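Local atomic coordinates of DNA-entry nuclease (Competence-specific nuclease) (Streptococcus agalactiae ILRI112, PDB entry 4QGO), a protein that probably cleaves DNA, and perhaps RNA, without marked sequence preference, as a nuclease of the beta-beta-alpha (His-Me finger) class and a virulence factor of the bacterium. Residues A[14-22]-A[177-188]; A[44-54]-A[66-74]. The protein carries 1 engineered substitution. All coordinates share one frame; numbering follows the deposited sequence. Where two conformers were deposited one is given.

The two contacts lie at different places on one seven-stranded antiparallel sheet, their centres 27 Å apart and their nearest atoms about 10 Å apart. Contact 1 sets the N-terminal helix 12-22 against the connection between the adjacent strands 170-177 and 188-195. Contact 2 is the hairpin of strands 52-54 and 66-70, with 52-54 forming one edge of the sheet. Strand 170-177 links them: it pairs with 66-70 along its side, and its C-terminal end leads into the connection of contact 1. In chain order contact 2 is nested inside the long excursion closed by contact 1, so one contact brings distant parts of the chain together while the other is local.

Contact 1 (A[14-22]-A[177-188]); sequences FQNNLKNAI and LYRNDTDLVPFA
Phe14 and Phe187 make an edge-to-face (T-shaped) pair, the edge of Phe187 directed at the face of Phe14, with centroids 5.4 Å apart and planes at 83°. Phe187 gets there with CG between its own backbone N and carbonyl carbon (chi1 70°), which sends the ring toward the helix. There Asn17 CB sits over one of its faces in a CH-pi contact, 4.0 Å from the ring centroid, while Ala21 CB meets the ring edge at CZ.

Aliphatic packing continues the seam toward the end of the helix. Leu177 CD1 lies 3.8 Å from Ile22 CG2 and also touches Leu18 CD1, and its CB faces Ala21 CB. Leu18 and Ile22 also reach strand 33-36 at Tyr34 and Leu36, so this side of helix 12-22 packs on the sheet as well.

The polar part is mediated by water. The Asn17 amide crosses the aliphatic part of Arg179, ND2 3.4 Å from CD, with the amide and guanidinium planes nearly perpendicular. One water accepts from Asn17 ND2 and Arg179 NH1; another donates to Asn17 OD1 (2.7 Å) and Arg179 O, and accepts from Asn20 ND2. The guanidinium itself grips Asp183 side-on, NE to OD2 at 2.7 Å on the syn lone pair and NH2 to OD1.

Where the two strands meet the connection, Phe187 and Ala188 both face Leu177 in a classic beta bulge. The chemistry implies that apolar and aromatic packing hold the helix to the connection, with direct charge pairing kept inside the connection and two waters joining Asn17 and Asn20 to Arg179.

Contact 2 (A[44-54]-A[66-74]); sequences NADVNVKAYVQ and ANAMLDRTI. With SO4 (sulfate ion), chain C.
This antiparallel beta hairpin, strands 52-54 and 66-70, sits at one edge of the main sheet; the axes of the two short strands approach to 4.7 Å and their N-to-C directions differ by 178°. Tyr52 pairs with Met69 and Gln54 with Asn67, each through two backbone hydrogen bonds; the Gln54 N to Asn67 O bond is 2.8 Å long. Between them Val53 and Ala68 form a non-hydrogen-bonded pair, with Val53 CG2 against Ala68 CB.

On the face carrying Tyr52, Gln54, Met69 and Asn67, the tyrosine ring folds back over the neighbouring strand. A chi1 of 70° turns it that way, one ring face above Met69 N and Ala68 CA; the latter makes a CH-pi contact 4.2 Å from the centroid. Met69 CB touches Tyr52 CE1 at 3.6 Å. Beyond CB the methionine bends at chi2 and chi3, bringing its methyl to the incoming 44-49 chain, where CE packs tightly on Val47 CG2.

Farther along that face, Asn67 ND2 donates to O1 of a sulfate, probably from the crystallisation liquor, at 3.0 Å, while OD1 accepts from Arg171. Arg173 also binds the sulfate, so an amide and a cationic side chain meet the anion together.

At the other end of the pairing, Ala51 CB nestles among Asp71, Thr73 and Ile74, lying 3.9 Å from Ile74 CD1. Asp71, salt-bridged to Arg169 through OD2, also closes an Asx turn: OD1 accepts from Thr73 N on its anti side, 31° out of the carboxylate plane, and receives Thr73 OG1 on its syn lone pair at 2.6 Å.

Contact 1 (A[14-22]-A[177-188])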
loop_
_atom_site.group_PDB
_atom_site.type_symbol
_atom_site.label_atom_id
_atom_site.label_comp_id
_atom_site.label_asym_id
_atom_site.label_seq_id
_atom_site.Cartn_x
_atom_site.Cartn_y
_atom_site.Cartn_z
ATOM N N PHE A 14 -4.273 16.942 -4.076
ATOM C CA PHE A 14 -4.072 15.502 -3.969
ATOM C C PHE A 14 -4.490 14.812 -5.261
ATOM O O PHE A 14 -3.767 13.952 -5.781
ATOM C CB PHE A 14 -4.856 14.907 -2.791
ATOM C CG PHE A 14 -4.583 13.444 -2.580
ATOM C CD1 PHE A 14 -5.223 12.487 -3.356
ATOM C CD2 PHE A 14 -3.669 13.030 -1.622
ATOM C CE1 PHE A 14 -4.949 11.151 -3.192
ATOM C CE2 PHE A 14 -3.397 11.690 -1.459
ATOM C CZ PHE A 14 -4.036 10.759 -2.235
ATOM N N GLN A 15 -5.661 15.182 -5.770
ATOM C CA GLN A 15 -6.187 14.549 -6.972
ATOM C C GLN A 15 -5.320 14.818 -8.200
ATOM O O GLN A 15 -5.165 13.949 -9.052
ATOM C CB GLN A 15 -7.645 14.965 -7.219
ATOM C CG GLN A 15 -8.594 14.414 -6.172
ATOM C CD GLN A 15 -10.030 14.851 -6.366
ATOM O OE1 GLN A 15 -10.607 14.660 -7.432
ATOM N NE2 GLN A 15 -10.613 15.451 -5.333
ATOM N N ASN A 16 -4.746 16.017 -8.284
ATOM C CA ASN A 16 -3.803 16.328 -9.357
ATOM C C ASN A 16 -2.565 15.428 -9.285
ATOM O O ASN A 16 -2.101 14.890 -10.297
ATOM C CB ASN A 16 -3.402 17.804 -9.315
ATOM C CG ASN A 16 -4.533 18.728 -9.735
ATOM O OD1 ASN A 16 -5.549 18.282 -10.269
ATOM N ND2 ASN A 16 -4.356 20.027 -9.505
ATOM N N ASN A 17 -2.037 15.249 -8.078
ATOM C CA ASN A 17 -0.894 14.362 -7.894
ATOM C C ASN A 17 -1.246 12.927 -8.278
ATOM O O ASN A 17 -0.457 12.243 -8.940
ATOM C CB ASN A 17 -0.375 14.437 -6.459
ATOM C CG ASN A 17 0.359 15.732 -6.178
ATOM O OD1 ASN A 17 1.004 16.291 -7.064
ATOM N ND2 ASN A 17 0.264 16.219 -4.947
ATOM N N LEU A 18 -2.436 12.489 -7.873
ATOM C CA LEU A 18 -2.919 11.157 -8.221
ATOM C C LEU A 18 -2.963 10.990 -9.739
ATOM O O LEU A 18 -2.458 10.006 -10.267
ATOM C CB LEU A 18 -4.298 10.901 -7.602
ATOM C CG LEU A 18 -4.889 9.517 -7.854
ATOM C CD1 LEU A 18 -3.948 8.432 -7.336
ATOM C CD2 LEU A 18 -6.268 9.404 -7.217
ATOM N N LYS A 19 -3.549 11.961 -10.433
ATOM C CA LYS A 19 -3.636 11.901 -11.891
ATOM C C LYS A 19 -2.259 11.828 -12.549
ATOM O O LYS A 19 -2.060 11.065 -13.495
ATOM C CB LYS A 19 -4.411 13.106 -12.432
ATOM C CG LYS A 19 -4.490 13.150 -13.950
ATOM N N ASN A 20 -1.312 12.618 -12.049
ATOM C CA ASN A 20 0.047 12.594 -12.580
ATOM C C ASN A 20 0.728 11.249 -12.367
ATOM O O ASN A 20 1.550 10.822 -13.178
ATOM C CB ASN A 20 0.902 13.691 -11.943
ATOM C CG ASN A 20 0.432 15.088 -12.302
ATOM O OD1 ASN A 20 -0.230 15.293 -13.320
ATOM N ND2 ASN A 20 0.782 16.063 -11.466
ATOM N N ALA A 21 0.389 10.584 -11.267
ATOM C CA ALA A 21 1.046 9.335 -10.904
ATOM C C ALA A 21 0.469 8.110 -11.608
ATOM O O ALA A 21 1.186 7.142 -11.850
ATOM C CB ALA A 21 0.997 9.148 -9.404
ATOM N N ILE A 22 -0.818 8.137 -11.933
ATOM C CA ILE A 22 -1.453 6.959 -12.531
ATOM C C ILE A 22 -1.866 7.148 -13.987
ATOM O O ILE A 22 -2.349 6.210 -14.620
ATOM C CB ILE A 22 -2.699 6.493 -11.734
ATOM C CG1 ILE A 22 -3.821 7.523 -11.860
ATOM C CG2 ILE A 22 -2.342 6.217 -10.275
ATOM C CD1 ILE A 22 -5.131 7.089 -11.241
ATOM N N LEU A 177 3.104 5.601 -4.667
ATOM C CA LEU A 177 3.004 6.728 -5.604
ATOM C C LEU A 177 3.692 7.954 -5.004
ATOM O O LEU A 177 3.343 8.383 -3.894
ATOM C CB LEU A 177 1.541 7.033 -5.939
ATOM C CG LEU A 177 0.711 5.869 -6.481
ATOM C CD1 LEU A 177 -0.690 6.355 -6.835
ATOM C CD2 LEU A 177 1.395 5.231 -7.683
ATOM N N TYR A 178 4.696 8.475 -5.711
ATOM C CA TYR A 178 5.445 9.663 -5.284
ATOM C C TYR A 178 5.072 10.848 -6.171
ATOM O O TYR A 178 4.803 10.673 -7.362
ATOM C CB TYR A 178 6.958 9.423 -5.355
ATOM C CG TYR A 178 7.440 8.257 -4.502
ATOM C CD1 TYR A 178 7.720 8.425 -3.156
ATOM C CD2 TYR A 178 7.603 6.989 -5.050
ATOM C CE1 TYR A 178 8.148 7.365 -2.372
ATOM C CE2 TYR A 178 8.043 5.927 -4.279
ATOM C CZ TYR A 178 8.309 6.118 -2.940
ATOM O OH TYR A 178 8.735 5.067 -2.175
ATOM N N ARG A 179 5.054 12.053 -5.597
ATOM C CA ARG A 179 4.661 13.252 -6.347
ATOM C C ARG A 179 5.684 13.609 -7.404
ATOM O O ARG A 179 5.362 14.261 -8.402
ATOM C CB ARG A 179 4.554 14.465 -5.428
ATOM C CG ARG A 179 3.443 14.418 -4.394
ATOM C CD ARG A 179 3.393 15.732 -3.616
ATOM N NE ARG A 179 4.682 16.038 -3.008
ATOM C CZ ARG A 179 4.997 17.214 -2.475
ATOM N NH1 ARG A 179 4.113 18.206 -2.478
ATOM N NH2 ARG A 179 6.197 17.402 -1.944
ATOM N N ASN A 180 6.920 13.208 -7.148
ATOM C CA ASN A 180 8.062 13.619 -7.947
ATOM C C ASN A 180 9.219 12.669 -7.688
ATOM O O ASN A 180 9.095 11.699 -6.934
ATOM C CB ASN A 180 8.452 15.055 -7.589
ATOM C CG ASN A 180 8.735 15.230 -6.110
ATOM O OD1 ASN A 180 9.497 14.464 -5.515
ATOM N ND2 ASN A 180 8.099 16.226 -5.500
ATOM N N ASP A 181 10.362 12.948 -8.293
ATOM C CA ASP A 181 11.468 12.009 -8.214
ATOM C C ASP A 181 12.221 12.042 -6.893
ATOM O O ASP A 181 13.010 11.145 -6.620
ATOM C CB ASP A 181 12.445 12.213 -9.379
ATOM C CG ASP A 181 11.905 11.687 -10.690
ATOM O OD1 ASP A 181 10.961 10.868 -10.664
ATOM O OD2 ASP A 181 12.434 12.088 -11.750
ATOM N N THR A 182 11.970 13.048 -6.057
ATOM C CA THR A 182 12.786 13.223 -4.855
ATOM C C THR A 182 12.093 13.015 -3.501
ATOM O O THR A 182 12.775 12.776 -2.505
ATOM C CB THR A 182 13.488 14.590 -4.857
ATOM O OG1 THR A 182 12.513 15.634 -4.951
ATOM C CG2 THR A 182 14.433 14.684 -6.047
ATOM N N ASP A 183 10.765 13.119 -3.455
ATOM C CA ASP A 183 10.038 12.950 -2.189
ATOM C C ASP A 183 10.442 11.665 -1.483
ATOM O O ASP A 183 10.551 10.599 -2.103
ATOM C CB ASP A 183 8.531 12.855 -2.408
ATOM C CG ASP A 183 7.858 14.192 -2.592
ATOM O OD1 ASP A 183 8.510 15.261 -2.518
ATOM O OD2 ASP A 183 6.636 14.161 -2.796
ATOM N N LEU A 184 10.619 11.743 -0.177
ATOM C CA LEU A 184 10.982 10.550 0.575
ATOM C C LEU A 184 9.785 9.639 0.837
ATOM O O LEU A 184 9.945 8.433 0.960
ATOM C CB LEU A 184 11.639 10.948 1.890
ATOM C CG LEU A 184 12.974 11.657 1.702
ATOM C CD1 LEU A 184 13.507 12.092 3.050
ATOM C CD2 LEU A 184 13.942 10.727 1.010
ATOM N N VAL A 185 8.595 10.224 0.940
ATOM C CA VAL A 185 7.407 9.491 1.384
ATOM C C VAL A 185 6.374 9.496 0.262
ATOM O O VAL A 185 6.121 10.529 -0.350
ATOM C CB VAL A 185 6.793 10.161 2.642
ATOM C CG1 VAL A 185 5.553 9.408 3.120
ATOM C CG2 VAL A 185 7.826 10.263 3.749
ATOM N N PRO A 186 5.758 8.335 -0.017
ATOM C CA PRO A 186 4.727 8.300 -1.057
ATOM C C PRO A 186 3.457 8.999 -0.578
ATOM O O PRO A 186 3.152 8.943 0.610
ATOM C CB PRO A 186 4.473 6.797 -1.240
ATOM C CG PRO A 186 4.788 6.201 0.084
ATOM C CD PRO A 186 5.950 7.021 0.628
ATOM N N PHE A 187 2.724 9.638 -1.484
ATOM C CA PHE A 187 1.476 10.284 -1.085
ATOM C C PHE A 187 0.293 9.320 -1.119
ATOM O O PHE A 187 -0.790 9.645 -0.622
ATOM C CB PHE A 187 1.180 11.540 -1.936
ATOM C CG PHE A 187 0.802 11.233 -3.367
ATOM C CD1 PHE A 187 -0.528 11.027 -3.724
ATOM C CD2 PHE A 187 1.780 11.147 -4.353
ATOM C CE1 PHE A 187 -0.878 10.723 -5.044
ATOM C CE2 PHE A 187 1.444 10.856 -5.665
ATOM C CZ PHE A 187 0.112 10.652 -6.016
ATOM N N ALA A 188 0.490 8.142 -1.717
ATOM C CA ALA A 188 -0.558 7.134 -1.765
ATOM C C ALA A 188 0.051 5.784 -2.038
ATOM O O ALA A 188 1.187 5.687 -2.499
ATOM C CB ALA A 188 -1.578 7.465 -2.860
HETATM O O HOH W 1 1.646 18.706 -4.203
HETATM O O HOH W 2 2.605 15.284 -9.029
#

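Contact 2 (A[44-54]-A[66-74])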
loop_
_atom_site.group_PDB
_atom_site.type_symbol
_atom_site.label_atom_id
_atom_site.label_comp_id
_atom_site.label_asym_id
_atom_site.label_seq_id
_atom_site.Cartn_x
_atom_site.Cartn_y
_atom_site.Cartn_z
ATOM N N ASN A 44 -2.548 -10.117 -14.888
ATOM C CA ASN A 44 -2.865 -11.435 -15.421
ATOM C C ASN A 44 -2.608 -12.505 -14.357
ATOM O O ASN A 44 -1.465 -12.788 -14.008
ATOM C CB ASN A 44 -2.050 -11.707 -16.685
ATOM C CG ASN A 44 -2.404 -13.034 -17.331
ATOM O OD1 ASN A 44 -3.347 -13.702 -16.915
ATOM N ND2 ASN A 44 -1.667 -13.400 -18.381
ATOM N N ALA A 45 -3.687 -13.063 -13.814
ATOM C CA ALA A 45 -3.585 -14.123 -12.813
ATOM C C ALA A 45 -3.621 -15.502 -13.447
ATOM O O ALA A 45 -3.427 -16.501 -12.769
ATOM C CB ALA A 45 -4.704 -13.992 -11.787
ATOM N N ASP A 46 -3.866 -15.556 -14.752
ATOM C CA ASP A 46 -3.984 -16.839 -15.442
ATOM C C ASP A 46 -2.639 -17.233 -16.040
ATOM O O ASP A 46 -2.486 -17.378 -17.262
ATOM C CB ASP A 46 -5.074 -16.759 -16.514
ATOM C CG ASP A 46 -5.387 -18.103 -17.125
ATOM O OD1 ASP A 46 -5.002 -19.130 -16.524
ATOM O OD2 ASP A 46 -6.019 -18.129 -18.202
ATOM N N VAL A 47 -1.650 -17.371 -15.167
ATOM C CA VAL A 47 -0.299 -17.718 -15.579
ATOM C C VAL A 47 0.173 -18.916 -14.761
ATOM O O VAL A 47 -0.004 -18.959 -13.542
ATOM C CB VAL A 47 0.678 -16.526 -15.411
ATOM C CG1 VAL A 47 0.333 -15.408 -16.381
ATOM C CG2 VAL A 47 0.631 -15.991 -14.005
ATOM N N ASN A 48 0.753 -19.904 -15.435
ATOM C CA ASN A 48 1.238 -21.083 -14.728
ATOM C C ASN A 48 2.645 -20.857 -14.196
ATOM O O ASN A 48 3.623 -21.433 -14.682
ATOM C CB ASN A 48 1.180 -22.319 -15.631
ATOM C CG ASN A 48 1.441 -23.593 -14.860
ATOM O OD1 ASN A 48 1.037 -23.720 -13.700
ATOM N ND2 ASN A 48 2.131 -24.543 -15.490
ATOM N N VAL A 49 2.742 -19.979 -13.203
ATOM C CA VAL A 49 4.028 -19.670 -12.596
ATOM C C VAL A 49 3.999 -19.906 -11.094
ATOM O O VAL A 49 2.954 -19.790 -10.447
ATOM C CB VAL A 49 4.476 -18.218 -12.877
ATOM C CG1 VAL A 49 4.628 -17.986 -14.383
ATOM C CG2 VAL A 49 3.498 -17.237 -12.267
ATOM N N LYS A 50 5.167 -20.227 -10.556
ATOM C CA LYS A 50 5.352 -20.448 -9.132
ATOM C C LYS A 50 5.045 -19.167 -8.358
ATOM O O LYS A 50 5.360 -18.073 -8.819
ATOM C CB LYS A 50 6.794 -20.879 -8.887
ATOM C CG LYS A 50 7.117 -21.208 -7.482
ATOM C CD LYS A 50 8.467 -21.897 -7.424
ATOM C CE LYS A 50 9.544 -21.124 -8.171
ATOM N NZ LYS A 50 10.142 -20.035 -7.346
ATOM N N ALA A 51 4.410 -19.308 -7.196
ATOM C CA ALA A 51 4.167 -18.165 -6.323
ATOM C C ALA A 51 5.477 -17.438 -6.028
ATOM O O ALA A 51 6.537 -18.066 -5.889
ATOM C CB ALA A 51 3.509 -18.621 -5.033
ATOM N N TYR A 52 5.414 -16.111 -5.931
ATOM C CA TYR A 52 6.616 -15.307 -5.716
ATOM C C TYR A 52 6.270 -13.931 -5.167
ATOM O O TYR A 52 5.119 -13.497 -5.241
ATOM C CB TYR A 52 7.376 -15.109 -7.043
ATOM C CG TYR A 52 6.654 -14.203 -8.041
ATOM C CD1 TYR A 52 5.732 -14.717 -8.944
ATOM C CD2 TYR A 52 6.883 -12.827 -8.056
ATOM C CE1 TYR A 52 5.056 -13.892 -9.847
ATOM C CE2 TYR A 52 6.200 -11.991 -8.954
ATOM C CZ TYR A 52 5.293 -12.536 -9.852
ATOM O OH TYR A 52 4.608 -11.714 -10.740
ATOM N N VAL A 53 7.282 -13.261 -4.621
ATOM C CA VAL A 53 7.250 -11.825 -4.372
ATOM C C VAL A 53 8.500 -11.216 -4.964
ATOM O O VAL A 53 9.586 -11.809 -4.896
ATOM C CB VAL A 53 7.229 -11.501 -2.877
ATOM C CG1 VAL A 53 7.112 -9.984 -2.631
ATOM C CG2 VAL A 53 6.098 -12.185 -2.274
ATOM N N GLN A 54 8.341 -10.034 -5.553
ATOM C CA GLN A 54 9.459 -9.254 -6.050
ATOM C C GLN A 54 9.316 -7.816 -5.572
ATOM O O GLN A 54 8.374 -7.119 -5.959
ATOM C CB GLN A 54 9.500 -9.292 -7.576
ATOM C CG GLN A 54 10.650 -8.503 -8.154
ATOM C CD GLN A 54 11.985 -9.138 -7.875
ATOM O OE1 GLN A 54 12.229 -10.288 -8.254
ATOM N NE2 GLN A 54 12.857 -8.406 -7.192
ATOM N N ALA A 66 6.118 -3.289 -6.439
ATOM C CA ALA A 66 6.219 -4.640 -5.903
ATOM C C ALA A 66 5.183 -5.519 -6.562
ATOM O O ALA A 66 4.029 -5.118 -6.749
ATOM C CB ALA A 66 5.998 -4.631 -4.386
ATOM N N ASN A 67 5.592 -6.734 -6.903
ATOM C CA ASN A 67 4.702 -7.691 -7.547
ATOM C C ASN A 67 4.712 -9.035 -6.854
ATOM O O ASN A 67 5.717 -9.444 -6.289
ATOM C CB ASN A 67 5.124 -7.898 -8.997
ATOM C CG ASN A 67 4.587 -6.824 -9.915
ATOM O OD1 ASN A 67 3.393 -6.791 -10.216
ATOM N ND2 ASN A 67 5.466 -5.953 -10.384
ATOM N N ALA A 68 3.591 -9.735 -6.934
ATOM C CA ALA A 68 3.497 -11.070 -6.358
ATOM C C ALA A 68 2.487 -11.915 -7.094
ATOM O O ALA A 68 1.557 -11.396 -7.726
ATOM C CB ALA A 68 3.123 -10.998 -4.883
ATOM N N MET A 69 2.701 -13.228 -7.040
ATOM C CA MET A 69 1.657 -14.198 -7.306
ATOM C C MET A 69 1.490 -14.957 -6.019
ATOM O O MET A 69 2.435 -15.581 -5.535
ATOM C CB MET A 69 2.029 -15.159 -8.438
ATOM C CG MET A 69 1.044 -16.319 -8.592
ATOM S SD MET A 69 -0.613 -15.786 -9.107
ATOM C CE MET A 69 -0.280 -15.193 -10.741
ATOM N N LEU A 70 0.303 -14.839 -5.447
ATOM C CA LEU A 70 0.030 -15.338 -4.114
ATOM C C LEU A 70 -0.821 -16.591 -4.149
ATOM O O LEU A 70 -1.788 -16.679 -4.897
ATOM C CB LEU A 70 -0.695 -14.267 -3.290
ATOM C CG LEU A 70 -0.011 -12.903 -3.132
ATOM C CD1 LEU A 70 -0.944 -11.902 -2.442
ATOM C CD2 LEU A 70 1.298 -13.027 -2.362
ATOM N N ASP A 71 -0.451 -17.559 -3.317
ATOM C CA ASP A 71 -1.283 -18.730 -3.091
ATOM C C ASP A 71 -0.902 -19.342 -1.744
ATOM O O ASP A 71 -0.056 -18.797 -1.017
ATOM C CB ASP A 71 -1.204 -19.742 -4.256
ATOM C CG ASP A 71 0.185 -20.343 -4.444
ATOM O OD1 ASP A 71 0.932 -20.514 -3.457
ATOM O OD2 ASP A 71 0.531 -20.667 -5.599
ATOM N N ARG A 72 -1.518 -20.465 -1.407
ATOM C CA ARG A 72 -1.309 -21.046 -0.086
ATOM C C ARG A 72 0.101 -21.546 0.168
ATOM O O ARG A 72 0.458 -21.794 1.320
ATOM C CB ARG A 72 -2.327 -22.153 0.186
ATOM C CG ARG A 72 -3.689 -21.605 0.560
ATOM C CD ARG A 72 -4.600 -22.682 1.087
ATOM N NE ARG A 72 -4.689 -22.660 2.541
ATOM C CZ ARG A 72 -5.770 -23.020 3.225
ATOM N NH1 ARG A 72 -6.859 -23.428 2.583
ATOM N NH2 ARG A 72 -5.763 -22.968 4.548
ATOM N N THR A 73 0.905 -21.701 -0.884
ATOM C CA THR A 73 2.281 -22.162 -0.692
ATOM C C THR A 73 3.206 -21.118 -0.065
ATOM O O THR A 73 4.259 -21.471 0.464
ATOM C CB THR A 73 2.941 -22.696 -1.993
ATOM O OG1 THR A 73 3.215 -21.608 -2.890
ATOM C CG2 THR A 73 2.049 -23.735 -2.679
ATOM N N ILE A 74 2.837 -19.838 -0.128
ATOM C CA ILE A 74 3.667 -18.800 0.485
ATOM C C ILE A 74 2.944 -17.995 1.565
ATOM O O ILE A 74 3.538 -17.135 2.209
ATOM C CB ILE A 74 4.321 -17.858 -0.557
ATOM C CG1 ILE A 74 3.271 -17.058 -1.334
ATOM C CG2 ILE A 74 5.201 -18.658 -1.506
ATOM C CD1 ILE A 74 3.888 -15.966 -2.204
HETATM S S SO4 C . 4.680 -5.476 -13.904
HETATM O O1 SO4 C . 5.136 -4.447 -12.983
HETATM O O2 SO4 C . 5.768 -6.392 -14.203
HETATM O O3 SO4 C . 4.214 -4.878 -15.162
HETATM O O4 SO4 C . 3.589 -6.233 -13.308
HETATM O O HOH W 3 3.384 -21.888 -6.487
#